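Local coordinates for protein sensor-type histidine kinase PrrB (Mycobacterium tuberculosis, PDB 1YSR) that uses ATP to phosphorylate a histidine as the sensor kinase of the PrrB/PrrA two-component system, this chain being its C-terminal ATP-binding domain, at residues A[87-92]-A[130-135]. Residues are numbered along the deposited sequence; the frame is centred on the assembly and turned at random.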
loop_
_atom_site.group_PDB
_atom_site.type_symbol
_atom_site.label_atom_id
_atom_site.label_comp_id
_atom_site.label_asym_id
_atom_site.label_seq_id
_atom_site.Cartn_x
_atom_site.Cartn_y
_atom_site.Cartn_z
ATOM N N SER A 87 -10.716 14.511 22.614
ATOM C CA SER A 87 -10.473 15.836 23.199
ATOM C C SER A 87 -10.227 16.940 22.182
ATOM O O SER A 87 -10.549 18.127 22.398
ATOM C CB SER A 87 -9.211 15.758 24.095
ATOM O OG SER A 87 -9.303 14.782 25.091
ATOM N N GLY A 88 -9.662 16.574 21.046
ATOM C CA GLY A 88 -9.387 17.595 20.078
ATOM C C GLY A 88 -8.050 18.290 20.362
ATOM O O GLY A 88 -7.317 17.965 21.307
ATOM N N VAL A 89 -7.723 19.216 19.477
ATOM C CA VAL A 89 -6.497 19.994 19.610
ATOM C C VAL A 89 -7.006 21.434 19.557
ATOM O O VAL A 89 -7.603 21.839 18.565
ATOM C CB VAL A 89 -5.528 19.777 18.407
ATOM C CG1 VAL A 89 -4.308 20.713 18.492
ATOM C CG2 VAL A 89 -5.057 18.341 18.398
ATOM N N PRO A 90 -6.772 22.192 20.635
ATOM C CA PRO A 90 -7.241 23.614 20.542
ATOM C C PRO A 90 -6.666 24.387 19.328
ATOM O O PRO A 90 -5.503 24.173 18.928
ATOM C CB PRO A 90 -6.774 24.216 21.884
ATOM C CG PRO A 90 -6.597 23.079 22.839
ATOM C CD PRO A 90 -6.139 21.878 21.937
ATOM N N GLU A 91 -7.450 25.263 18.725
ATOM C CA GLU A 91 -6.997 26.040 17.545
ATOM C C GLU A 91 -5.583 26.644 17.650
ATOM O O GLU A 91 -4.812 26.658 16.665
ATOM C CB GLU A 91 -7.984 27.170 17.272
ATOM C CG GLU A 91 -7.899 27.738 15.865
ATOM C CD GLU A 91 -8.869 28.899 15.639
ATOM O OE1 GLU A 91 -9.505 29.369 16.634
ATOM O OE2 GLU A 91 -8.987 29.354 14.464
ATOM N N GLY A 92 -5.237 27.151 18.837
ATOM C CA GLY A 92 -3.913 27.745 19.064
ATOM C C GLY A 92 -2.760 26.780 19.208
ATOM O O GLY A 92 -1.595 27.221 19.327
ATOM N N ALA A 130 -0.333 18.695 5.671
ATOM C CA ALA A 130 -1.147 18.133 6.747
ATOM C C ALA A 130 -1.636 19.298 7.627
ATOM O O ALA A 130 -0.888 20.220 7.912
ATOM C CB ALA A 130 -0.343 17.177 7.542
ATOM N N SER A 131 -2.898 19.260 8.028
ATOM C CA SER A 131 -3.383 20.290 8.941
ATOM C C SER A 131 -4.443 19.734 9.840
ATOM O O SER A 131 -4.986 18.643 9.599
ATOM C CB SER A 131 -3.912 21.447 8.143
ATOM O OG SER A 131 -4.880 20.965 7.278
ATOM N N LEU A 132 -4.740 20.509 10.879
ATOM C CA LEU A 132 -5.788 20.136 11.835
ATOM C C LEU A 132 -6.977 21.090 11.771
ATOM O O LEU A 132 -6.845 22.334 11.553
ATOM C CB LEU A 132 -5.201 20.116 13.234
ATOM C CG LEU A 132 -4.405 18.854 13.607
ATOM C CD1 LEU A 132 -3.430 19.108 14.695
ATOM C CD2 LEU A 132 -5.382 17.713 14.033
ATOM N N GLU A 133 -8.140 20.482 11.919
ATOM C CA GLU A 133 -9.449 21.164 11.887
ATOM C C GLU A 133 -10.265 20.578 13.014
ATOM O O GLU A 133 -9.804 19.668 13.722
ATOM C CB GLU A 133 -10.168 20.879 10.587
ATOM C CG GLU A 133 -9.499 21.468 9.401
ATOM C CD GLU A 133 -10.197 21.126 8.105
ATOM O OE1 GLU A 133 -11.284 20.491 8.152
ATOM O OE2 GLU A 133 -9.650 21.483 7.043
ATOM N N ASN A 134 -11.467 21.131 13.236
ATOM C CA ASN A 134 -12.325 20.594 14.271
ATOM C C ASN A 134 -13.243 19.553 13.624
ATOM O O ASN A 134 -13.766 19.768 12.540
ATOM C CB ASN A 134 -13.125 21.703 14.992
ATOM C CG ASN A 134 -12.351 22.342 16.180
ATOM O OD1 ASN A 134 -11.096 22.310 16.261
ATOM N ND2 ASN A 134 -13.114 22.933 17.106
ATOM N N SER A 135 -13.420 18.410 14.262
ATOM C CA SER A 135 -14.149 17.370 13.591
ATOM C C SER A 135 -15.678 17.506 13.898
ATOM O O SER A 135 -16.016 17.868 14.998
ATOM C CB SER A 135 -13.704 16.047 14.151
ATOM O OG SER A 135 -14.467 15.079 13.511
HETATM O O HOH W 1 -9.960 19.686 17.550
#
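Val89 and Leu132 meet at the buried end of a small contact in the ATP-binding domain of this histidine kinase, an alpha/beta sandwich of the kind shared with DNA gyrase B and Hsp90. Segment 87-92 belongs to the loop that leaves strand 77-84 and leads to helix 94-98. The D-x-G-x-G motif (DNGSG here), the G1 box of histidine kinase ATP-binding domains, starts at the very end of that strand and closes with Ser87 and Gly88; Val89 follows it directly. Segment 130-135 runs along strand 129-134, the edge strand of the mixed sheet within the chain. The tight side is one apolar touch, Val89 CG2 against Leu132 CD1 at 4.1 Å, with the two side chains crossing at about a right angle. Between them they span the separation of the two backbones, whose nearest alpha carbons, Val89 CA and Leu132 CA, are 7.8 Å from each other. Val89 sets CG1 anti to its backbone N (chi1 174°), which turns CG2 anti to the carbonyl carbon and over toward the leucine. Arg94 touches both residues, Leu114 adds to the packing on Val89, and Phe98, Leu116 and Ala140 add to that on Leu132.

Toward the exposed Asn134 the contact changes from apolar to wet, and a water links the backbone N of Val89 to the side-chain OD1 of Asn134. Asn134 OD1 also accepts a hydrogen bond from Arg94, tying the amide to helix 94-98. Direct approach is looser, with Val89 O and Asn134 OD1 4.2 Å apart, two acceptors that cannot bond to each other. The water lies between the segments, accepting from Val89 N at 3.0 Å and donating to Asn134 OD1 at 3.1 Å.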